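Local structure of mannitol dehydrogenase (Pseudomonas fluorescens, 1LJ8) at residues P290-L299 against L343-Y354; D441-L449 against V466-R477. The protein binds NAD and probably catalyses, as a mannitol 2-dehydrogenase, the NAD-dependent interconversion of mannitol and fructose. All coordinates share one frame; numbering follows the deposited sequence.

Both contacts belong to the mostly helical C-terminal domain of this long-chain dehydrogenase, and they follow one another along the chain: contact 1 is complete at residue 354, well before contact 2 opens at residue 441. Contact 1 sets the start of helix 289-313 against a loop and the first turn of helix 351-362, on the side of the domain that faces the NAD site. Contact 2 packs the short helix 444-448 on the long helix 463-488, away from the annotated sites. Their centres lie about 31 Å apart, and their nearest atoms about 17 Å. Contact 1 borders the cofactor site through Lys295, while contact 2 is in a separate, outer part of the domain.

Contact 1 (P290-L299 against L343-Y354); sequences PYEEMKIGLL and LAPVPGIDLTDY
Selenomethionine Met294 reaches over the ring of Tyr354 in a Met-aromatic contact, the tight centre where helix 289-313 packs on the start of helix 351-362 and the loop before it, beside the NAD cleft of the C-terminal domain. SE stands 4.0 Å from the centroid of the Tyr354 ring, and CE lies over the same face, offset toward the rim. The CG of Met294 is anti to the backbone N, and a bend at chi3 (76°) lays the methyl over the ring. Leu298 CD1 meets the ring edge at Tyr354 CD2 (3.8 Å), while Leu351 CD2 and Ile349 CG2 close round the selenium. Tyr354 OH ends against Lys295 CA and CB; the amine of Lys295 turns off to Asn300 and to the NAD-binding Asn191.

Toward the Pro290 end, where Pro290 CB touches Val346 CG1, packing is looser. One water donates to Pro290 O and Ala344 O; a second donates to Glu293 OE1 and accepts from Ala344 N, while His194 holds Glu293 OE2. Past Val346, beside the Tyr291 ring, Tyr291 OH donates to Pro347 O of the type II turn at 2.6 Å, approaching within the plane of the carbonyl group, along a lone pair of the oxygen.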
loop_
_atom_site.group_PDB
_atom_site.type_symbol
_atom_site.label_atom_id
_atom_site.label_comp_id
_atom_site.label_asym_id
_atom_site.label_seq_id
_atom_site.Cartn_x
_atom_site.Cartn_y
_atom_site.Cartn_z
ATOM N N PRO A 290 15.500 -6.436 5.836
ATOM C CA PRO A 290 16.315 -5.541 5.013
ATOM C C PRO A 290 15.792 -5.348 3.576
ATOM O O PRO A 290 16.008 -4.300 2.968
ATOM C CB PRO A 290 17.717 -6.177 5.056
ATOM C CG PRO A 290 17.481 -7.583 5.408
ATOM C CD PRO A 290 16.287 -7.572 6.350
ATOM N N TYR A 291 15.098 -6.358 3.049
ATOM C CA TYR A 291 14.520 -6.293 1.709
ATOM C C TYR A 291 13.326 -5.325 1.703
ATOM O O TYR A 291 13.193 -4.519 0.805
ATOM C CB TYR A 291 14.043 -7.668 1.267
ATOM C CG TYR A 291 15.166 -8.679 1.241
ATOM C CD1 TYR A 291 15.168 -9.777 2.103
ATOM C CD2 TYR A 291 16.246 -8.509 0.366
ATOM C CE1 TYR A 291 16.240 -10.698 2.085
ATOM C CE2 TYR A 291 17.305 -9.396 0.347
ATOM C CZ TYR A 291 17.300 -10.492 1.206
ATOM O OH TYR A 291 18.391 -11.353 1.191
ATOM N N GLU A 292 12.466 -5.406 2.722
ATOM C CA GLU A 292 11.317 -4.479 2.773
ATOM C C GLU A 292 11.842 -3.057 3.044
ATOM O O GLU A 292 11.325 -2.083 2.494
ATOM C CB GLU A 292 10.301 -4.908 3.852
ATOM C CG GLU A 292 9.012 -4.008 3.902
ATOM C CD GLU A 292 8.177 -3.948 2.583
ATOM O OE1 GLU A 292 7.064 -3.343 2.604
ATOM O OE2 GLU A 292 8.586 -4.493 1.529
ATOM N N GLU A 293 12.872 -2.916 3.885
ATOM C CA GLU A 293 13.430 -1.567 4.149
ATOM C C GLU A 293 13.943 -0.969 2.841
ATOM O O GLU A 293 13.750 0.233 2.561
ATOM C CB GLU A 293 14.597 -1.639 5.166
ATOM C CG GLU A 293 14.116 -1.844 6.589
ATOM C CD GLU A 293 15.214 -2.318 7.543
ATOM O OE1 GLU A 293 16.403 -2.296 7.140
ATOM O OE2 GLU A 293 14.863 -2.713 8.689
HETATM N N MSE A 294 14.625 -1.810 2.073
HETATM C CA MSE A 294 15.173 -1.437 0.773
HETATM C C MSE A 294 14.106 -0.973 -0.225
HETATM O O MSE A 294 14.230 0.075 -0.896
HETATM C CB MSE A 294 15.893 -2.635 0.139
HETATM C CG MSE A 294 16.374 -2.362 -1.262
HETATM SE SE MSE A 294 16.818 -4.079 -2.194
HETATM C CE MSE A 294 15.024 -4.700 -2.594
ATOM N N LYS A 295 13.052 -1.762 -0.346
ATOM C CA LYS A 295 12.005 -1.401 -1.297
ATOM C C LYS A 295 11.270 -0.144 -0.865
ATOM O O LYS A 295 10.972 0.745 -1.680
ATOM C CB LYS A 295 11.025 -2.564 -1.414
ATOM C CG LYS A 295 9.890 -2.230 -2.387
ATOM C CD LYS A 295 8.586 -2.326 -1.727
ATOM C CE LYS A 295 7.444 -2.076 -2.729
ATOM N NZ LYS A 295 6.359 -1.281 -2.042
ATOM N N ILE A 296 10.947 -0.058 0.421
ATOM C CA ILE A 296 10.234 1.127 0.911
ATOM C C ILE A 296 11.118 2.389 0.733
ATOM O O ILE A 296 10.653 3.448 0.273
ATOM C CB ILE A 296 9.872 0.987 2.410
ATOM C CG1 ILE A 296 8.832 -0.151 2.616
ATOM C CG2 ILE A 296 9.317 2.332 2.924
ATOM C CD1 ILE A 296 7.477 0.176 2.036
ATOM N N GLY A 297 12.400 2.280 1.080
ATOM C CA GLY A 297 13.278 3.451 0.985
ATOM C C GLY A 297 13.535 3.950 -0.421
ATOM O O GLY A 297 13.541 5.160 -0.705
ATOM N N LEU A 298 13.763 3.003 -1.312
ATOM C CA LEU A 298 14.071 3.307 -2.700
ATOM C C LEU A 298 12.868 3.426 -3.614
ATOM O O LEU A 298 12.763 4.405 -4.349
ATOM C CB LEU A 298 15.041 2.228 -3.271
ATOM C CG LEU A 298 16.434 2.211 -2.600
ATOM C CD1 LEU A 298 17.236 0.968 -3.168
ATOM C CD2 LEU A 298 17.177 3.545 -2.898
ATOM N N LEU A 299 11.968 2.447 -3.600
ATOM C CA LEU A 299 10.835 2.534 -4.537
ATOM C C LEU A 299 9.804 3.525 -4.024
ATOM O O LEU A 299 9.506 4.529 -4.686
ATOM C CB LEU A 299 10.200 1.145 -4.751
ATOM C CG LEU A 299 9.210 1.022 -5.922
ATOM C CD1 LEU A 299 9.018 -0.489 -6.252
ATOM C CD2 LEU A 299 7.831 1.668 -5.527
ATOM N N LEU A 343 21.069 1.935 3.909
ATOM C CA LEU A 343 20.503 0.584 3.822
ATOM C C LEU A 343 21.304 -0.539 4.435
ATOM O O LEU A 343 22.526 -0.597 4.284
ATOM C CB LEU A 343 20.218 0.241 2.341
ATOM C CG LEU A 343 19.249 1.220 1.659
ATOM C CD1 LEU A 343 19.065 0.862 0.157
ATOM C CD2 LEU A 343 17.874 1.133 2.399
ATOM N N ALA A 344 20.583 -1.418 5.129
ATOM C CA ALA A 344 21.159 -2.614 5.728
ATOM C C ALA A 344 21.491 -3.529 4.564
ATOM O O ALA A 344 20.955 -3.398 3.454
ATOM C CB ALA A 344 20.152 -3.274 6.673
ATOM N N PRO A 345 22.399 -4.477 4.790
ATOM C CA PRO A 345 22.798 -5.412 3.744
ATOM C C PRO A 345 21.600 -6.214 3.236
ATOM O O PRO A 345 20.704 -6.569 4.013
ATOM C CB PRO A 345 23.812 -6.327 4.465
ATOM C CG PRO A 345 24.425 -5.409 5.510
ATOM C CD PRO A 345 23.199 -4.650 6.027
ATOM N N VAL A 346 21.599 -6.482 1.938
ATOM C CA VAL A 346 20.534 -7.269 1.314
ATOM C C VAL A 346 21.134 -8.436 0.535
ATOM O O VAL A 346 21.387 -8.340 -0.658
ATOM C CB VAL A 346 19.648 -6.419 0.394
ATOM C CG1 VAL A 346 18.655 -5.580 1.281
ATOM C CG2 VAL A 346 20.514 -5.456 -0.467
ATOM N N PRO A 347 21.377 -9.564 1.224
ATOM C CA PRO A 347 21.962 -10.737 0.534
ATOM C C PRO A 347 21.263 -11.130 -0.772
ATOM O O PRO A 347 20.036 -11.229 -0.823
ATOM C CB PRO A 347 21.866 -11.841 1.595
ATOM C CG PRO A 347 22.084 -11.080 2.889
ATOM C CD PRO A 347 21.202 -9.832 2.671
ATOM N N GLY A 348 22.053 -11.335 -1.831
ATOM C CA GLY A 348 21.499 -11.747 -3.115
ATOM C C GLY A 348 20.981 -10.628 -4.001
ATOM O O GLY A 348 20.397 -10.859 -5.067
ATOM N N ILE A 349 21.158 -9.395 -3.556
ATOM C CA ILE A 349 20.685 -8.292 -4.348
ATOM C C ILE A 349 21.819 -7.341 -4.607
ATOM O O ILE A 349 22.573 -6.988 -3.697
ATOM C CB ILE A 349 19.591 -7.456 -3.609
ATOM C CG1 ILE A 349 18.356 -8.294 -3.401
ATOM C CG2 ILE A 349 19.270 -6.181 -4.425
ATOM C CD1 ILE A 349 17.638 -8.632 -4.690
ATOM N N ASP A 350 21.949 -6.925 -5.853
ATOM C CA ASP A 350 22.953 -5.927 -6.172
ATOM C C ASP A 350 22.154 -4.604 -6.170
ATOM O O ASP A 350 21.286 -4.416 -7.012
ATOM C CB ASP A 350 23.558 -6.145 -7.568
ATOM C CG ASP A 350 24.562 -5.061 -7.897
ATOM O OD1 ASP A 350 24.229 -4.079 -8.609
ATOM O OD2 ASP A 350 25.687 -5.160 -7.364
ATOM N N LEU A 351 22.441 -3.694 -5.243
ATOM C CA LEU A 351 21.656 -2.433 -5.205
ATOM C C LEU A 351 21.698 -1.561 -6.459
ATOM O O LEU A 351 20.708 -0.932 -6.841
ATOM C CB LEU A 351 22.063 -1.598 -4.003
ATOM C CG LEU A 351 21.615 -2.169 -2.645
ATOM C CD1 LEU A 351 22.247 -1.342 -1.523
ATOM C CD2 LEU A 351 20.048 -2.140 -2.549
ATOM N N THR A 352 22.861 -1.479 -7.104
ATOM C CA THR A 352 22.946 -0.683 -8.304
ATOM C C THR A 352 21.994 -1.205 -9.357
ATOM O O THR A 352 21.266 -0.425 -9.971
ATOM C CB THR A 352 24.386 -0.654 -8.863
ATOM O OG1 THR A 352 25.217 0.034 -7.926
ATOM C CG2 THR A 352 24.431 0.055 -10.213
ATOM N N ASP A 353 21.975 -2.520 -9.577
ATOM C CA ASP A 353 21.072 -3.083 -10.571
ATOM C C ASP A 353 19.628 -2.906 -10.104
ATOM O O ASP A 353 18.748 -2.638 -10.905
ATOM C CB ASP A 353 21.339 -4.600 -10.769
ATOM C CG ASP A 353 22.716 -4.898 -11.421
ATOM O OD1 ASP A 353 23.255 -4.022 -12.104
ATOM O OD2 ASP A 353 23.240 -6.012 -11.225
ATOM N N TYR A 354 19.377 -3.096 -8.817
ATOM C CA TYR A 354 17.995 -2.925 -8.310
ATOM C C TYR A 354 17.479 -1.500 -8.581
ATOM O O TYR A 354 16.355 -1.316 -9.067
ATOM C CB TYR A 354 17.957 -3.225 -6.815
ATOM C CG TYR A 354 16.573 -3.028 -6.201
ATOM C CD1 TYR A 354 15.556 -3.962 -6.403
ATOM C CD2 TYR A 354 16.301 -1.902 -5.436
ATOM C CE1 TYR A 354 14.273 -3.772 -5.840
ATOM C CE2 TYR A 354 15.018 -1.686 -4.871
ATOM C CZ TYR A 354 14.030 -2.619 -5.076
ATOM O OH TYR A 354 12.795 -2.394 -4.494
HETATM O O HOH W 1 18.094 -2.591 3.115
HETATM O O HOH W 2 17.754 -0.901 5.350
#

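Contact 2 (D441-L449 against V466-R477); sequences DALISQRLL and VAAFERCYGSLR
Asp441 opens the contact by using both carboxylate oxygens on helix 463-488. OD1 receives NH1 of Arg477 in a salt bridge of 2.8 Å, and OD2 accepts from Tyr473 OH at 2.7 Å. Both donors arrive from well above the carboxylate plane. The carboxylate stands almost perpendicular to the Tyr473 ring (88°) but is turned only 30° from the guanidinium plane, whose edge it meets. Lys415 adds a long, weak ion pair to OD2, so positive charge on two fronts would probably favour the ionised acid.

Ile444 follows with its two branches divided between neighbouring aromatics. CD1 presses on the phenol end of Tyr473, 3.4 Å from CZ, whereas CG2, anti to the backbone N, meets the edge of Phe469 at CZ (3.7 Å), in the plane of the ring. One residue on, Ser445 faces the helix and reaches Glu470 with its hydroxyl: OG, set between its own N and carbonyl carbon, donates to Glu470 OE2 in a very short bond of 2.5 Å. The extended Glu470 chain brings its carboxylate to the serine, and CA and CB of Ser445 rest near Phe469 CE2.

Leu448 touches Phe469 CZ lightly through CD2 and otherwise packs on Trp410 and Ala411 of helix 401-413. Leu449 closes the apolar end. Its CD2 sits over the centre of one face of the Phe469 ring, 4.3 Å above the plane, and CD1 touches Val466 CG2. Phe469 thus lies between Ile444 at its edge and Leu449 over a face. The axes of 444-448 and 466-477 run at 119° to each other and come within 10.7 Å, a steep helix crossing with an apolar core and polar bonds at its margin, part of the all-helical packing of the C-terminal domain.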
loop_
_atom_site.group_PDB
_atom_site.type_symbol
_atom_site.label_atom_id
_atom_site.label_comp_id
_atom_site.label_asym_id
_atom_site.label_seq_id
_atom_site.Cartn_x
_atom_site.Cartn_y
_atom_site.Cartn_z
ATOM N N ASP A 441 1.646 31.312 3.878
ATOM C CA ASP A 441 3.013 30.973 3.450
ATOM C C ASP A 441 4.044 31.222 4.532
ATOM O O ASP A 441 4.961 30.416 4.733
ATOM C CB ASP A 441 3.464 31.791 2.229
ATOM C CG ASP A 441 3.171 31.114 0.889
ATOM O OD1 ASP A 441 3.697 31.627 -0.112
ATOM O OD2 ASP A 441 2.433 30.107 0.812
ATOM N N ALA A 442 3.920 32.356 5.219
ATOM C CA ALA A 442 4.898 32.700 6.259
ATOM C C ALA A 442 4.894 31.756 7.454
ATOM O O ALA A 442 5.889 31.663 8.183
ATOM C CB ALA A 442 4.670 34.128 6.746
ATOM N N LEU A 443 3.781 31.057 7.661
ATOM C CA LEU A 443 3.687 30.175 8.804
ATOM C C LEU A 443 3.763 28.681 8.476
ATOM O O LEU A 443 3.617 27.849 9.365
ATOM C CB LEU A 443 2.387 30.460 9.555
ATOM C CG LEU A 443 2.260 31.848 10.220
ATOM C CD1 LEU A 443 0.819 32.015 10.740
ATOM C CD2 LEU A 443 3.223 31.986 11.368
ATOM N N ILE A 444 4.015 28.346 7.216
ATOM C CA ILE A 444 4.052 26.940 6.818
ATOM C C ILE A 444 5.115 26.127 7.550
ATOM O O ILE A 444 4.828 25.042 8.061
ATOM C CB ILE A 444 4.209 26.811 5.275
ATOM C CG1 ILE A 444 2.911 27.264 4.614
ATOM C CG2 ILE A 444 4.584 25.353 4.867
ATOM C CD1 ILE A 444 3.008 27.491 3.107
ATOM N N SER A 445 6.336 26.637 7.663
ATOM C CA SER A 445 7.342 25.806 8.315
ATOM C C SER A 445 6.991 25.604 9.782
ATOM O O SER A 445 7.185 24.521 10.321
ATOM C CB SER A 445 8.773 26.393 8.129
ATOM O OG SER A 445 8.866 27.693 8.687
ATOM N N GLN A 446 6.430 26.620 10.430
ATOM C CA GLN A 446 6.088 26.471 11.834
ATOM C C GLN A 446 4.898 25.535 12.081
ATOM O O GLN A 446 4.852 24.828 13.100
ATOM C CB GLN A 446 5.769 27.845 12.444
ATOM C CG GLN A 446 5.392 27.815 13.909
ATOM C CD GLN A 446 6.564 27.505 14.833
ATOM O OE1 GLN A 446 6.445 27.639 16.060
ATOM N NE2 GLN A 446 7.709 27.089 14.255
ATOM N N ARG A 447 3.949 25.525 11.158
ATOM C CA ARG A 447 2.759 24.697 11.337
ATOM C C ARG A 447 2.864 23.299 10.745
ATOM O O ARG A 447 2.568 22.315 11.417
ATOM C CB ARG A 447 1.533 25.368 10.714
ATOM C CG ARG A 447 1.093 26.695 11.370
ATOM C CD ARG A 447 0.027 27.339 10.485
ATOM N NE ARG A 447 -0.657 28.469 11.100
ATOM C CZ ARG A 447 -1.567 29.217 10.470
ATOM N NH1 ARG A 447 -1.898 28.956 9.193
ATOM N NH2 ARG A 447 -2.161 30.217 11.122
ATOM N N LEU A 448 3.244 23.224 9.467
ATOM C CA LEU A 448 3.309 21.935 8.798
ATOM C C LEU A 448 4.367 21.007 9.381
ATOM O O LEU A 448 4.086 19.846 9.627
ATOM C CB LEU A 448 3.544 22.120 7.302
ATOM C CG LEU A 448 3.568 20.792 6.522
ATOM C CD1 LEU A 448 2.187 20.150 6.573
ATOM C CD2 LEU A 448 3.933 21.037 5.088
ATOM N N LEU A 449 5.556 21.526 9.658
ATOM C CA LEU A 449 6.611 20.668 10.174
ATOM C C LEU A 449 6.444 20.250 11.630
ATOM O O LEU A 449 7.159 19.358 12.092
ATOM C CB LEU A 449 7.989 21.331 9.961
ATOM C CG LEU A 449 8.364 21.690 8.519
ATOM C CD1 LEU A 449 9.809 22.278 8.478
ATOM C CD2 LEU A 449 8.262 20.435 7.620
ATOM N N VAL A 466 15.022 22.815 8.397
ATOM C CA VAL A 466 14.008 23.859 8.242
ATOM C C VAL A 466 14.448 24.906 7.185
ATOM O O VAL A 466 13.638 25.340 6.371
ATOM C CB VAL A 466 13.738 24.560 9.594
ATOM C CG1 VAL A 466 12.854 25.810 9.375
ATOM C CG2 VAL A 466 13.015 23.582 10.534
ATOM N N ALA A 467 15.725 25.288 7.183
ATOM C CA ALA A 467 16.208 26.284 6.203
ATOM C C ALA A 467 16.094 25.725 4.771
ATOM O O ALA A 467 15.698 26.431 3.844
ATOM C CB ALA A 467 17.685 26.647 6.496
ATOM N N ALA A 468 16.433 24.452 4.615
ATOM C CA ALA A 468 16.369 23.814 3.302
ATOM C C ALA A 468 14.896 23.749 2.837
ATOM O O ALA A 468 14.584 23.998 1.674
ATOM C CB ALA A 468 16.971 22.402 3.369
ATOM N N PHE A 469 14.009 23.393 3.752
ATOM C CA PHE A 469 12.579 23.333 3.433
ATOM C C PHE A 469 12.073 24.690 2.998
ATOM O O PHE A 469 11.368 24.807 2.001
ATOM C CB PHE A 469 11.787 22.859 4.665
ATOM C CG PHE A 469 10.310 23.008 4.503
ATOM C CD1 PHE A 469 9.572 22.046 3.823
ATOM C CD2 PHE A 469 9.672 24.147 4.976
ATOM C CE1 PHE A 469 8.233 22.209 3.606
ATOM C CE2 PHE A 469 8.301 24.333 4.764
ATOM C CZ PHE A 469 7.577 23.349 4.068
ATOM N N GLU A 470 12.450 25.741 3.723
ATOM C CA GLU A 470 11.988 27.067 3.364
ATOM C C GLU A 470 12.539 27.555 2.013
ATOM O O GLU A 470 11.799 28.189 1.253
ATOM C CB GLU A 470 12.325 28.056 4.496
ATOM C CG GLU A 470 11.455 27.801 5.741
ATOM C CD GLU A 470 11.726 28.768 6.870
ATOM O OE1 GLU A 470 12.684 29.560 6.778
ATOM O OE2 GLU A 470 10.977 28.724 7.863
ATOM N N ARG A 471 13.818 27.278 1.734
ATOM C CA ARG A 471 14.465 27.642 0.444
ATOM C C ARG A 471 13.699 26.930 -0.696
ATOM O O ARG A 471 13.364 27.522 -1.731
ATOM C CB ARG A 471 15.915 27.098 0.353
ATOM C CG ARG A 471 16.946 27.762 1.218
ATOM C CD ARG A 471 18.329 27.352 0.767
ATOM N NE ARG A 471 18.763 26.017 1.207
ATOM C CZ ARG A 471 19.278 25.773 2.410
ATOM N NH1 ARG A 471 19.407 26.748 3.292
ATOM N NH2 ARG A 471 19.744 24.572 2.716
ATOM N N CYS A 472 13.493 25.639 -0.505
ATOM C CA CYS A 472 12.798 24.823 -1.510
ATOM C C CYS A 472 11.394 25.303 -1.772
ATOM O O CYS A 472 10.981 25.447 -2.941
ATOM C CB CYS A 472 12.773 23.318 -1.094
ATOM S SG CYS A 472 14.415 22.516 -1.255
ATOM N N TYR A 473 10.638 25.536 -0.707
ATOM C CA TYR A 473 9.255 26.001 -0.893
ATOM C C TYR A 473 9.200 27.349 -1.654
ATOM O O TYR A 473 8.422 27.522 -2.611
ATOM C CB TYR A 473 8.591 26.121 0.457
ATOM C CG TYR A 473 7.145 26.533 0.360
ATOM C CD1 TYR A 473 6.151 25.588 0.151
ATOM C CD2 TYR A 473 6.786 27.881 0.398
ATOM C CE1 TYR A 473 4.809 25.983 -0.029
ATOM C CE2 TYR A 473 5.461 28.305 0.213
ATOM C CZ TYR A 473 4.479 27.341 -0.004
ATOM O OH TYR A 473 3.162 27.716 -0.224
ATOM N N GLY A 474 10.021 28.314 -1.218
ATOM C CA GLY A 474 10.027 29.595 -1.908
ATOM C C GLY A 474 10.425 29.447 -3.369
ATOM O O GLY A 474 9.833 30.098 -4.241
ATOM N N SER A 475 11.404 28.595 -3.647
ATOM C CA SER A 475 11.844 28.440 -5.022
ATOM C C SER A 475 10.719 27.788 -5.853
ATOM O O SER A 475 10.407 28.221 -6.970
ATOM C CB SER A 475 13.101 27.587 -5.086
ATOM O OG SER A 475 13.550 27.497 -6.427
ATOM N N LEU A 476 10.105 26.750 -5.308
ATOM C CA LEU A 476 9.021 26.138 -6.066
ATOM C C LEU A 476 7.912 27.158 -6.407
ATOM O O LEU A 476 7.383 27.200 -7.532
ATOM C CB LEU A 476 8.434 24.963 -5.247
ATOM C CG LEU A 476 9.299 23.696 -5.251
ATOM C CD1 LEU A 476 8.586 22.615 -4.372
ATOM C CD2 LEU A 476 9.465 23.168 -6.684
ATOM N N ARG A 477 7.538 27.966 -5.436
ATOM C CA ARG A 477 6.465 28.951 -5.625
ATOM C C ARG A 477 6.840 30.027 -6.641
ATOM O O ARG A 477 6.073 30.329 -7.565
ATOM C CB ARG A 477 6.159 29.628 -4.281
ATOM C CG ARG A 477 5.046 30.644 -4.313
ATOM C CD ARG A 477 5.043 31.483 -3.045
ATOM N NE ARG A 477 6.333 32.185 -2.947
ATOM C CZ ARG A 477 6.984 32.395 -1.808
ATOM N NH1 ARG A 477 6.471 31.973 -0.657
ATOM N NH2 ARG A 477 8.186 32.979 -1.831
#